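Side-chain contacts in short-chain dehydrogenase/reductase SDR (Vibrio parahaemolyticus, PDB 3GUY), which probably catalyses NAD(P)-dependent oxidation or reduction, as members of the short-chain dehydrogenase/reductase family do, its own substrate being unknown: residues S105-V110 and W148-L153; V125-S130 and G152-V157; R54-H59 and H78-G83; S11-E16 and V171-M176; A27-G32 and E63-Q68. The protein carries 2 engineered substitutions. One frame throughout, in Å; residues are numbered along the deposited sequence.

Contact 1 of 5, residues S105-V110 and W148-L153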
# COMPACT_ATOMS: atom_id res chain seq x y z
N SER D 105 -8.86 -8.40 -18.53
CA SER D 105 -8.66 -8.36 -19.97
C SER D 105 -9.39 -7.12 -20.53
O SER D 105 -8.84 -6.37 -21.35
CB SER D 105 -9.18 -9.63 -20.64
OG SER D 105 -8.38 -10.73 -20.23
N SER D 106 -10.61 -6.92 -20.04
CA SER D 106 -11.46 -5.84 -20.55
C SER D 106 -10.79 -4.51 -20.28
O SER D 106 -10.71 -3.68 -21.17
CB SER D 106 -12.85 -5.90 -19.93
OG SER D 106 -12.89 -5.43 -18.58
N ALA D 107 -10.26 -4.36 -19.05
CA ALA D 107 -9.54 -3.18 -18.66
C ALA D 107 -8.27 -2.95 -19.48
O ALA D 107 -8.04 -1.84 -19.90
CB ALA D 107 -9.20 -3.19 -17.14
N ILE D 108 -7.49 -3.99 -19.74
CA ILE D 108 -6.24 -3.86 -20.51
C ILE D 108 -6.55 -3.46 -21.97
O ILE D 108 -5.93 -2.58 -22.54
CB ILE D 108 -5.42 -5.20 -20.52
CG1 ILE D 108 -4.74 -5.44 -19.18
CG2 ILE D 108 -4.36 -5.14 -21.61
CD1 ILE D 108 -4.20 -6.90 -19.03
N ASN D 109 -7.53 -4.13 -22.56
CA ASN D 109 -7.91 -3.87 -23.98
C ASN D 109 -8.46 -2.46 -24.15
O ASN D 109 -8.02 -1.76 -25.04
CB ASN D 109 -8.96 -4.85 -24.43
CG ASN D 109 -8.41 -6.21 -24.68
OD1 ASN D 109 -7.25 -6.37 -25.02
ND2 ASN D 109 -9.24 -7.22 -24.51
N VAL D 110 -9.36 -2.04 -23.28
CA VAL D 110 -9.85 -0.64 -23.34
C VAL D 110 -8.79 0.39 -23.09
O VAL D 110 -8.62 1.30 -23.91
CB VAL D 110 -11.00 -0.36 -22.42
CG1 VAL D 110 -11.26 1.17 -22.34
CG2 VAL D 110 -12.21 -1.08 -22.90
N TRP D 148 -6.78 -5.62 -7.99
CA TRP D 148 -5.41 -5.19 -7.78
C TRP D 148 -4.63 -5.11 -9.11
O TRP D 148 -3.76 -4.22 -9.29
CB TRP D 148 -4.66 -6.18 -6.87
CG TRP D 148 -4.96 -6.07 -5.39
CD1 TRP D 148 -6.22 -6.06 -4.78
CD2 TRP D 148 -4.02 -6.04 -4.33
NE1 TRP D 148 -6.08 -6.01 -3.43
CE2 TRP D 148 -4.75 -5.99 -3.11
CE3 TRP D 148 -2.61 -6.03 -4.27
CZ2 TRP D 148 -4.12 -5.91 -1.86
CZ3 TRP D 148 -1.99 -5.97 -3.03
CH2 TRP D 148 -2.74 -5.90 -1.83
N ALA D 149 -4.88 -6.08 -10.00
CA ALA D 149 -4.25 -6.10 -11.32
C ALA D 149 -4.56 -4.79 -12.11
O ALA D 149 -3.66 -4.10 -12.60
CB ALA D 149 -4.68 -7.34 -12.12
N VAL D 150 -5.82 -4.44 -12.16
CA VAL D 150 -6.21 -3.17 -12.78
C VAL D 150 -5.50 -1.95 -12.16
O VAL D 150 -5.05 -1.11 -12.88
CB VAL D 150 -7.73 -2.98 -12.92
CG1 VAL D 150 -8.06 -1.59 -13.60
CG2 VAL D 150 -8.37 -4.13 -13.72
N LYS D 151 -5.40 -1.86 -10.84
CA LYS D 151 -4.70 -0.76 -10.20
C LYS D 151 -3.20 -0.68 -10.53
O LYS D 151 -2.67 0.38 -10.71
CB LYS D 151 -4.87 -0.82 -8.71
CG LYS D 151 -4.36 0.39 -8.02
CD LYS D 151 -4.64 0.29 -6.54
CE LYS D 151 -3.59 0.95 -5.74
NZ LYS D 151 -4.10 2.18 -5.36
N GLY D 152 -2.54 -1.83 -10.62
CA GLY D 152 -1.15 -1.85 -11.00
C GLY D 152 -0.99 -1.39 -12.44
O GLY D 152 -0.06 -0.66 -12.74
N LEU D 153 -1.91 -1.83 -13.30
CA LEU D 153 -1.96 -1.37 -14.69
C LEU D 153 -2.10 0.14 -14.75
O LEU D 153 -1.22 0.83 -15.31
CB LEU D 153 -3.11 -2.02 -15.41
CG LEU D 153 -3.33 -1.69 -16.88
CD1 LEU D 153 -2.35 -2.54 -17.76
CD2 LEU D 153 -4.77 -1.96 -17.22
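Ala107 CB points at the two methyls of Val150, and Ile108 meets Leu153 beside it. The nearer methyl is Val150 CG2, 3.6 Å from Ala107 CB; Val150 CG1 lies 4.0 Å from the same atom. In the second pair the leucine does the reaching. Its CG stands anti to the backbone N (chi1 -179°), and this carries the two methyls across to the other helix. Leu153 CD1 and Leu153 CD2 both end 4.0 Å from Ile108 CG1, so the fork of the leucine closes on one methylene. The two side chains run at about a right angle to each other. No hydrogen bond crosses the contact; it is buried aliphatic packing throughout. Over these residues the axes of segments 105-110 and 148-153 run at 18° to one another, with a closest approach of 10.1 Å. The backbones come nearest at Ala107 and Val150, whose CA atoms are 6.8 Å apart, which is consistent with the small alanine. Further out, Ala107 also touches His78 on the sheet, and Leu153 touches Leu111 one turn along helix 93-118. A second subunit packs here too: Ile108 touches Ile96 of that chain, and Ala149 touches its counterpart Ala149. The pairing of helices 93-118 and 141-160 is typical of the Rossmann-type SDR fold, in which these two helices commonly build the subunit interface.

Contact 2 of 5, residues V125-S130 and G152-V157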
# COMPACT_ATOMS: atom_id res chain seq x y z
N VAL D 125 -9.76 9.54 -18.74
CA VAL D 125 -10.13 8.15 -18.69
C VAL D 125 -10.48 7.83 -17.25
O VAL D 125 -9.63 7.90 -16.38
CB VAL D 125 -8.99 7.30 -19.23
CG1 VAL D 125 -9.34 5.86 -19.11
CG2 VAL D 125 -8.75 7.69 -20.72
N VAL D 126 -11.73 7.52 -17.00
CA VAL D 126 -12.19 7.23 -15.68
C VAL D 126 -12.24 5.72 -15.52
O VAL D 126 -13.14 5.04 -16.03
CB VAL D 126 -13.57 7.83 -15.39
CG1 VAL D 126 -14.02 7.44 -13.96
CG2 VAL D 126 -13.56 9.37 -15.61
N MET D 127 -11.28 5.19 -14.76
CA MET D 127 -11.25 3.74 -14.51
C MET D 127 -11.95 3.35 -13.20
O MET D 127 -11.46 3.62 -12.11
CB MET D 127 -9.80 3.28 -14.55
CG MET D 127 -9.09 3.52 -15.92
SD MET D 127 -9.66 2.48 -17.33
CE MET D 127 -9.41 0.89 -16.42
N ILE D 128 -13.09 2.68 -13.30
CA ILE D 128 -13.81 2.30 -12.09
C ILE D 128 -13.38 0.92 -11.63
O ILE D 128 -13.46 -0.06 -12.39
CB ILE D 128 -15.32 2.38 -12.26
CG1 ILE D 128 -15.71 3.83 -12.68
CG2 ILE D 128 -16.02 1.96 -10.98
CD1 ILE D 128 -17.14 3.96 -12.97
N MET D 129 -12.90 0.85 -10.39
CA MET D 129 -12.36 -0.39 -9.86
C MET D 129 -13.28 -0.80 -8.71
O MET D 129 -14.48 -0.99 -8.90
CB MET D 129 -10.86 -0.23 -9.46
CG MET D 129 -9.92 -0.23 -10.65
SD MET D 129 -8.26 0.36 -10.41
CE MET D 129 -8.73 2.13 -10.31
N SER D 130 -12.75 -0.92 -7.51
CA SER D 130 -13.53 -1.37 -6.37
C SER D 130 -12.61 -1.14 -5.19
O SER D 130 -11.37 -1.01 -5.36
CB SER D 130 -13.86 -2.87 -6.49
OG SER D 130 -14.01 -3.45 -5.20
N GLY D 152 -2.54 -1.83 -10.62
CA GLY D 152 -1.15 -1.85 -11.00
C GLY D 152 -0.99 -1.39 -12.44
O GLY D 152 -0.06 -0.66 -12.74
N LEU D 153 -1.91 -1.83 -13.30
CA LEU D 153 -1.96 -1.37 -14.69
C LEU D 153 -2.10 0.14 -14.75
O LEU D 153 -1.22 0.83 -15.31
CB LEU D 153 -3.11 -2.02 -15.41
CG LEU D 153 -3.33 -1.69 -16.88
CD1 LEU D 153 -2.35 -2.54 -17.76
CD2 LEU D 153 -4.77 -1.96 -17.22
N ILE D 154 -3.15 0.68 -14.14
CA ILE D 154 -3.38 2.15 -14.28
C ILE D 154 -2.26 2.99 -13.62
O ILE D 154 -1.92 4.03 -14.13
CB ILE D 154 -4.80 2.58 -13.87
CG1 ILE D 154 -5.05 2.55 -12.36
CG2 ILE D 154 -5.83 1.67 -14.51
CD1 ILE D 154 -4.98 3.91 -11.69
N GLU D 155 -1.63 2.50 -12.54
CA GLU D 155 -0.63 3.30 -11.88
C GLU D 155 0.69 3.33 -12.67
O GLU D 155 1.42 4.33 -12.69
CB GLU D 155 -0.42 2.85 -10.44
CG GLU D 155 -1.64 3.03 -9.54
CD GLU D 155 -1.88 4.47 -9.03
OE1 GLU D 155 -1.34 5.45 -9.60
OE2 GLU D 155 -2.66 4.62 -8.04
N SER D 156 0.89 2.27 -13.41
CA SER D 156 1.97 2.20 -14.35
C SER D 156 1.75 3.08 -15.58
O SER D 156 2.69 3.79 -16.00
CB SER D 156 2.17 0.74 -14.76
OG SER D 156 2.51 -0.06 -13.61
N VAL D 157 0.57 2.97 -16.16
CA VAL D 157 0.20 3.73 -17.39
C VAL D 157 0.21 5.24 -17.00
O VAL D 157 0.75 6.09 -17.75
CB VAL D 157 -1.10 3.21 -18.06
CG1 VAL D 157 -1.49 4.06 -19.31
CG2 VAL D 157 -1.02 1.72 -18.46
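No ring or side-chain amide lies between Met127, Met129 and Ile154; the contact is made of thioether and aliphatic groups. The flat group to note is the Gly152 peptide carbonyl, on the same helix. Ser156 N and Ser156 OG reach Gly152 O from opposite faces of its plane. The hydroxyl bond is the shorter, with Ser156 OG 2.8 Å from Gly152 O, and its donor is tilted 24° from that plane. Ser156 OG also bonds Lys137 N of a second subunit. Across the contact, Ile154 is the single partner of both methionines, and each meets a different branch. Ile154 CG2 lies 4.0 Å from Met127 CG and 4.1 Å from Met127 CE. Met127 is bent at chi2 (-69°) and again at chi3, which turns CE back toward its own CB, so that CG and CE both face that one methyl. The other branch, Ile154 CG1, is 4.2 Å from Met129 CE. CG1 takes the crowded position between the backbone N and the carbonyl carbon (chi1 73°). Strand 124-128 and helix 141-160 are the first two elements of a beta-alpha-beta unit of the Rossmann fold, completed by strand 167-174, and these side chains fill the layer between helix and sheet. Met127 also touches Val150 and His78. Met129 touches Tyr172 and Lys151, beyond the C-terminal end of its strand.

Contact 3 of 5, residues R54-H59 and H78-G83. Engineered in segment 54-59: Arg54 (natural residue Cys).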
# COMPACT_ATOMS: atom_id res chain seq x y z
N ARG D 54 -20.57 -5.06 -27.17
CA ARG D 54 -19.21 -5.53 -27.39
C ARG D 54 -18.77 -6.45 -26.25
O ARG D 54 -19.20 -6.27 -25.11
CB ARG D 54 -18.22 -4.37 -27.45
CG ARG D 54 -18.52 -3.23 -28.43
CD ARG D 54 -17.81 -3.35 -29.72
NE ARG D 54 -18.39 -4.39 -30.55
CZ ARG D 54 -17.82 -4.92 -31.63
NH1 ARG D 54 -18.46 -5.84 -32.32
NH2 ARG D 54 -16.61 -4.53 -32.03
N ASP D 55 -17.96 -7.44 -26.59
CA ASP D 55 -17.20 -8.22 -25.61
C ASP D 55 -15.82 -7.59 -25.50
O ASP D 55 -14.97 -7.78 -26.35
CB ASP D 55 -17.07 -9.70 -26.07
CG ASP D 55 -16.29 -10.57 -25.06
OD1 ASP D 55 -15.85 -10.07 -23.99
OD2 ASP D 55 -16.10 -11.78 -25.37
N LEU D 56 -15.60 -6.83 -24.42
CA LEU D 56 -14.35 -6.11 -24.23
C LEU D 56 -13.14 -7.04 -23.99
O LEU D 56 -12.00 -6.61 -24.07
CB LEU D 56 -14.50 -5.13 -23.06
CG LEU D 56 -15.61 -4.08 -23.28
CD1 LEU D 56 -15.79 -3.22 -22.04
CD2 LEU D 56 -15.35 -3.21 -24.50
N ALA D 57 -13.40 -8.32 -23.72
CA ALA D 57 -12.32 -9.32 -23.56
C ALA D 57 -11.68 -9.65 -24.90
O ALA D 57 -10.68 -10.31 -24.95
CB ALA D 57 -12.85 -10.60 -22.85
N SER D 58 -12.26 -9.15 -25.98
CA SER D 58 -11.77 -9.33 -27.33
C SER D 58 -11.06 -8.09 -27.78
O SER D 58 -11.66 -7.03 -27.90
CB SER D 58 -12.99 -9.60 -28.24
OG SER D 58 -12.61 -9.64 -29.58
N HIS D 59 -9.77 -8.19 -28.06
CA HIS D 59 -9.06 -7.00 -28.49
C HIS D 59 -9.55 -6.52 -29.87
O HIS D 59 -9.56 -5.30 -30.12
CB HIS D 59 -7.54 -7.15 -28.42
CG HIS D 59 -6.95 -8.04 -29.46
ND1 HIS D 59 -6.56 -7.58 -30.69
CD2 HIS D 59 -6.65 -9.36 -29.43
CE1 HIS D 59 -6.05 -8.58 -31.39
NE2 HIS D 59 -6.09 -9.67 -30.65
N HIS D 78 -14.69 3.72 -17.86
CA HIS D 78 -14.70 2.27 -17.92
C HIS D 78 -15.29 1.73 -16.63
O HIS D 78 -14.67 1.84 -15.57
CB HIS D 78 -13.27 1.73 -18.16
CG HIS D 78 -13.18 0.24 -18.25
ND1 HIS D 78 -13.80 -0.48 -19.24
CD2 HIS D 78 -12.60 -0.68 -17.43
CE1 HIS D 78 -13.57 -1.78 -19.06
NE2 HIS D 78 -12.86 -1.93 -17.96
N SER D 79 -16.49 1.17 -16.72
CA SER D 79 -17.20 0.58 -15.59
C SER D 79 -17.59 -0.90 -15.76
O SER D 79 -18.29 -1.46 -14.91
CB SER D 79 -18.44 1.41 -15.21
OG SER D 79 -19.61 1.09 -15.98
N ALA D 80 -17.11 -1.54 -16.83
CA ALA D 80 -17.28 -2.97 -17.05
C ALA D 80 -16.56 -3.88 -16.02
O ALA D 80 -15.42 -3.63 -15.64
CB ALA D 80 -16.78 -3.33 -18.47
N GLY D 81 -17.20 -4.95 -15.61
CA GLY D 81 -16.61 -5.85 -14.64
C GLY D 81 -17.64 -6.77 -14.11
O GLY D 81 -18.83 -6.66 -14.46
N SER D 82 -17.21 -7.68 -13.25
CA SER D 82 -18.11 -8.65 -12.67
C SER D 82 -17.48 -9.21 -11.41
O SER D 82 -16.30 -9.01 -11.18
CB SER D 82 -18.45 -9.76 -13.67
OG SER D 82 -17.34 -10.62 -13.95
N GLY D 83 -18.30 -9.84 -10.58
CA GLY D 83 -17.88 -10.39 -9.33
C GLY D 83 -17.94 -11.89 -9.38
O GLY D 83 -18.68 -12.50 -10.18
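Leu56, which touches Ala80 and His78, is held in a small turn whose shortest bond runs from Ala57 N to Asp55 OD1, at 3.0 Å. This is an Asx turn. The N-H approaches OD1 from above the carboxylate plane, 52° out of it. A type I beta turn spans the same residues, with Ser58 N bonded to Asp55 O at 3.1 Å. Ser58 is the N-cap of the next helix, and its OG bonds Glu61 N. The turn thus fixes the backbone from which Leu56 projects. With CG anti to the carbonyl carbon (chi1 -60°), the CD1 methyl is directed to Ala80 and carries the whole contact. Leu56 CD1 is 3.7 Å from Ala80 CB. Leu56 CD1 is also 4.0 Å from His78 CE1, at the edge of the imidazole and in its plane. One face of that ring has Ala80 N over its rim. His78-Gly81 reads His-Ser-Ala-Gly and occupies the place of the Asn-Asn-Ala-Gly motif of many SDR enzymes, at the C-terminal end of strand 75-78. Asp55-Leu56 likewise fits the Asp-Leu or Asp-Val pair that lies near the adenine of the cofactor in relatives. Arg54, just before it, is an engineered residue. The two loops leave the C-terminal ends of strands 51-53 and 75-78. Helix 93-118 borders them through Ser106, which touches Leu56 and His78, and helix 59-67 packs Val62 and Leu65 on Leu56.

Contact 4 of 5, residues S11-E16 and V171-M176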
# COMPACT_ATOMS: atom_id res chain seq x y z
N SER D 11 -26.26 -1.69 -17.33
CA SER D 11 -26.83 -1.61 -16.00
C SER D 11 -25.88 -0.92 -15.02
O SER D 11 -24.81 -0.47 -15.39
CB SER D 11 -27.22 -3.02 -15.47
OG SER D 11 -26.07 -3.81 -15.17
N GLY D 12 -26.32 -0.80 -13.77
CA GLY D 12 -25.48 -0.40 -12.66
C GLY D 12 -24.97 1.02 -12.83
O GLY D 12 -25.61 1.86 -13.47
N LEU D 13 -23.78 1.24 -12.29
CA LEU D 13 -23.15 2.54 -12.22
C LEU D 13 -22.97 3.18 -13.60
O LEU D 13 -23.18 4.41 -13.78
CB LEU D 13 -21.80 2.35 -11.52
CG LEU D 13 -20.92 3.57 -11.23
CD1 LEU D 13 -21.69 4.66 -10.44
CD2 LEU D 13 -19.65 3.07 -10.47
N GLY D 14 -22.57 2.35 -14.57
CA GLY D 14 -22.39 2.81 -15.95
C GLY D 14 -23.65 3.40 -16.55
O GLY D 14 -23.58 4.43 -17.21
N ALA D 15 -24.81 2.77 -16.31
CA ALA D 15 -26.11 3.23 -16.87
C ALA D 15 -26.57 4.50 -16.15
O ALA D 15 -27.06 5.46 -16.79
CB ALA D 15 -27.22 2.14 -16.77
N GLU D 16 -26.40 4.52 -14.82
CA GLU D 16 -26.76 5.71 -14.00
C GLU D 16 -25.86 6.89 -14.31
O GLU D 16 -26.34 8.01 -14.35
CB GLU D 16 -26.71 5.39 -12.51
CG GLU D 16 -27.73 4.36 -12.13
CD GLU D 16 -29.14 4.69 -12.65
OE1 GLU D 16 -29.62 5.84 -12.46
OE2 GLU D 16 -29.75 3.80 -13.28
N VAL D 171 -11.36 5.43 -9.56
CA VAL D 171 -12.54 5.46 -8.73
C VAL D 171 -12.68 4.08 -8.09
O VAL D 171 -12.57 3.07 -8.80
CB VAL D 171 -13.81 5.72 -9.58
CG1 VAL D 171 -15.01 5.83 -8.67
CG2 VAL D 171 -13.61 6.98 -10.51
N TYR D 172 -12.93 4.07 -6.77
CA TYR D 172 -13.00 2.85 -5.97
C TYR D 172 -14.29 2.81 -5.17
O TYR D 172 -14.35 3.35 -4.06
CB TYR D 172 -11.82 2.73 -4.99
CG TYR D 172 -10.45 2.85 -5.63
CD1 TYR D 172 -9.80 1.73 -6.14
CD2 TYR D 172 -9.84 4.07 -5.76
CE1 TYR D 172 -8.54 1.83 -6.73
CE2 TYR D 172 -8.56 4.20 -6.37
CZ TYR D 172 -7.92 3.06 -6.82
OH TYR D 172 -6.69 3.21 -7.44
N PRO D 173 -15.34 2.23 -5.75
CA PRO D 173 -16.56 2.08 -5.00
C PRO D 173 -16.54 0.87 -4.09
O PRO D 173 -15.96 -0.17 -4.44
CB PRO D 173 -17.63 1.89 -6.07
CG PRO D 173 -16.95 1.80 -7.35
CD PRO D 173 -15.52 2.04 -7.20
N GLY D 174 -17.25 0.99 -2.98
CA GLY D 174 -17.44 -0.15 -2.07
C GLY D 174 -18.86 -0.13 -1.56
O GLY D 174 -19.44 0.93 -1.37
N GLY D 175 -19.39 -1.31 -1.30
CA GLY D 175 -20.74 -1.44 -0.72
C GLY D 175 -21.87 -1.30 -1.74
O GLY D 175 -22.99 -0.95 -1.39
N MET D 176 -21.58 -1.56 -3.00
CA MET D 176 -22.63 -1.59 -4.02
C MET D 176 -23.01 -3.05 -4.23
O MET D 176 -22.18 -3.96 -4.02
CB MET D 176 -22.17 -1.02 -5.37
CG MET D 176 -21.60 0.39 -5.37
SD MET D 176 -21.43 1.16 -6.99
CE MET D 176 -20.73 -0.17 -7.95
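Leu13 sends one methyl, CD2, to both Pro173 and Met176. Its CG is anti to the backbone N (chi1 -177°). With chi2 at 54° CD2 also lies anti to CA, so the side chain is fully extended along this branch and CD2 is its far end. Leu13 CD2 stops 4.3 Å from Pro173 CG and 4.2 Å from Met176 CE. The two partners also meet each other: Pro173 CG and Met176 CE are 4.3 Å apart. The three carbons therefore form a nearly equilateral triangle. Pro173 offers the outermost carbon of its pyrrolidine ring. Met176 comes from beyond the strand and has to turn back. Beyond CB its chain is extended at chi2 and then turns about CG-SD (chi3 -44°), which swings CE toward the leucine and the proline. Two glycines with positive phi, Gly12 and Gly175, shape the backbone close by. The first stands directly before Leu13, and the second directly before Met176. Residues 11-14 form the end of the family's Thr-Gly-xxx-Gly-x-Gly motif, which in relatives borders the dinucleotide. Pro173 and Gly174 match the Pro-Gly pair found at the C-terminal end of this strand in many SDR enzymes. Helix 12-23 lies over the sheet beside helix 196-207. Leu13 touches Ala200 and Ile203 of that helix and Ile128 of strand 124-128. Strand 167-174 runs between strands 124-128 and 214-222, and Met176 touches Met194 in the loop beyond.

Contact 5 of 5, residues A27-G32 and E63-Q68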
# COMPACT_ATOMS: atom_id res chain seq x y z
N ALA D 27 -23.52 14.46 -25.15
CA ALA D 27 -23.57 13.26 -25.99
C ALA D 27 -22.82 12.07 -25.34
O ALA D 27 -21.65 12.20 -24.98
CB ALA D 27 -22.98 13.52 -27.35
N THR D 28 -23.52 10.94 -25.26
CA THR D 28 -22.98 9.66 -24.78
C THR D 28 -23.01 8.54 -25.87
O THR D 28 -23.92 8.50 -26.73
CB THR D 28 -23.76 9.16 -23.59
OG1 THR D 28 -25.13 8.92 -23.98
CG2 THR D 28 -23.70 10.18 -22.48
N TYR D 29 -21.98 7.68 -25.86
CA TYR D 29 -21.94 6.42 -26.61
C TYR D 29 -21.78 5.25 -25.63
O TYR D 29 -20.81 5.20 -24.88
CB TYR D 29 -20.78 6.44 -27.59
CG TYR D 29 -20.88 5.35 -28.64
CD1 TYR D 29 -21.57 5.57 -29.86
CD2 TYR D 29 -20.31 4.10 -28.43
CE1 TYR D 29 -21.66 4.58 -30.82
CE2 TYR D 29 -20.39 3.10 -29.40
CZ TYR D 29 -21.07 3.35 -30.59
OH TYR D 29 -21.13 2.33 -31.52
N LEU D 30 -22.76 4.36 -25.59
CA LEU D 30 -22.83 3.33 -24.59
C LEU D 30 -22.45 1.93 -25.11
O LEU D 30 -22.88 1.51 -26.21
CB LEU D 30 -24.22 3.27 -23.97
CG LEU D 30 -24.80 4.58 -23.40
CD1 LEU D 30 -25.87 4.22 -22.41
CD2 LEU D 30 -23.80 5.52 -22.76
N THR D 31 -21.65 1.20 -24.32
CA THR D 31 -21.31 -0.16 -24.69
C THR D 31 -21.59 -1.09 -23.50
O THR D 31 -21.59 -0.68 -22.32
CB THR D 31 -19.87 -0.30 -25.27
OG1 THR D 31 -19.76 -1.56 -25.95
CG2 THR D 31 -18.80 -0.23 -24.17
N GLY D 32 -21.89 -2.33 -23.82
CA GLY D 32 -22.21 -3.38 -22.84
C GLY D 32 -22.26 -4.68 -23.61
O GLY D 32 -22.00 -4.69 -24.83
N GLU D 63 -11.00 -2.71 -30.58
CA GLU D 63 -10.40 -1.92 -31.65
C GLU D 63 -11.51 -1.42 -32.60
O GLU D 63 -11.51 -0.28 -32.99
CB GLU D 63 -9.30 -2.76 -32.34
CG GLU D 63 -8.79 -2.31 -33.70
CD GLU D 63 -8.50 -3.55 -34.57
OE1 GLU D 63 -7.47 -4.22 -34.30
OE2 GLU D 63 -9.32 -3.88 -35.45
N GLN D 64 -12.50 -2.27 -32.90
CA GLN D 64 -13.64 -1.83 -33.74
C GLN D 64 -14.56 -0.84 -33.04
O GLN D 64 -15.18 -0.00 -33.70
CB GLN D 64 -14.49 -3.01 -34.15
CG GLN D 64 -13.83 -3.93 -35.17
CD GLN D 64 -14.33 -5.35 -35.04
OE1 GLN D 64 -15.50 -5.59 -34.72
NE2 GLN D 64 -13.42 -6.32 -35.24
N LEU D 65 -14.69 -0.96 -31.72
CA LEU D 65 -15.53 -0.05 -30.95
C LEU D 65 -15.05 1.37 -31.19
O LEU D 65 -15.83 2.22 -31.56
CB LEU D 65 -15.56 -0.43 -29.43
CG LEU D 65 -16.12 0.57 -28.37
CD1 LEU D 65 -17.65 0.79 -28.47
CD2 LEU D 65 -15.75 0.11 -26.95
N PHE D 66 -13.76 1.62 -31.03
CA PHE D 66 -13.27 2.97 -31.14
C PHE D 66 -13.11 3.45 -32.57
O PHE D 66 -13.22 4.66 -32.81
CB PHE D 66 -12.00 3.16 -30.33
CG PHE D 66 -12.27 3.11 -28.86
CD1 PHE D 66 -12.83 4.19 -28.22
CD2 PHE D 66 -12.05 1.95 -28.14
CE1 PHE D 66 -13.13 4.12 -26.87
CE2 PHE D 66 -12.33 1.89 -26.80
CZ PHE D 66 -12.89 2.98 -26.17
N GLU D 67 -12.87 2.53 -33.49
CA GLU D 67 -12.71 2.88 -34.90
C GLU D 67 -13.99 3.52 -35.44
O GLU D 67 -13.95 4.48 -36.19
CB GLU D 67 -12.38 1.63 -35.73
CG GLU D 67 -12.00 1.92 -37.18
CD GLU D 67 -10.68 2.67 -37.31
OE1 GLU D 67 -9.73 2.38 -36.55
OE2 GLU D 67 -10.59 3.56 -38.19
N GLN D 68 -15.13 3.00 -35.02
CA GLN D 68 -16.41 3.41 -35.58
C GLN D 68 -16.98 4.67 -34.94
O GLN D 68 -18.05 5.10 -35.32
CB GLN D 68 -17.42 2.24 -35.49
CG GLN D 68 -17.03 1.03 -36.34
CD GLN D 68 -16.99 1.36 -37.83
OE1 GLN D 68 -15.98 1.15 -38.51
NE2 GLN D 68 -18.08 1.93 -38.32
O HOH W 1 -18.63 1.36 -32.35
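Tyr29 and Thr31 are the two residues of strand 28-32 that pack on Leu65 of helix 59-67. The strand starts with Thr28, whose hydroxyl bonds Asn48 ND2. Tyr29 follows and points toward the helix. With CG anti to the backbone N (chi1 -165°) the ring extends toward the helix, and it and the Leu65 side chain pass alongside, pointing opposite ways. Leu65 CD1 meets the ring at its edge, near the ring plane, 3.7 Å from Tyr29 CE2. The phenol is tied to the helix by one water. That water lies 2.8 Å from Tyr29 OH and donates to Leu65 O at 3.0 Å. Tyr29 thus meets Leu65 in two ways, by carbon at its methyl and through water at its carbonyl, in the last turn of the helix. Leu30 turns the other way and packs on Leu38 and Val41 of helix 35-42. Thr31 points back to Leu65. Thr31 CB is 4.0 Å from Leu65 CD1, and Thr31 CG2 lies 4.1 Å from Leu65 CD2. The leucine therefore gives one methyl to both strand residues and the other to the threonine. Thr31 OG1, anti to its own backbone N, bonds Arg52 O on the neighbouring strand. Strand 28-32 lies between strands 4-7 and 51-53 in the parallel Rossmann sheet. Helix 59-67 packs on the sheet face to which Tyr29 and Thr31 point, opposite helix 35-42, and its Phe66 reaches helix 93-118.

All five contacts belong to one Rossmann-type domain with a central parallel sheet. Contact 5 lies near one side of the sheet, on strand 28-32. Along the chain, contacts 3 and 5 cross, and contacts 1 and 2 come later; all four are nested inside the long loop closed by contact 4. Contacts 1 and 2 have centres about 7 Å apart and share Gly152 and Leu153 of helix 141-160. Contact 3 is joined to contact 2 through neighbouring strands 75-78 and 124-128, and contact 4 to contact 2 through strands 124-128 and 167-174. Contacts 4 and 5, about 20 Å apart between centres, do not touch. Contacts 1 and 2 also border the second subunit, so core packing and assembly meet there.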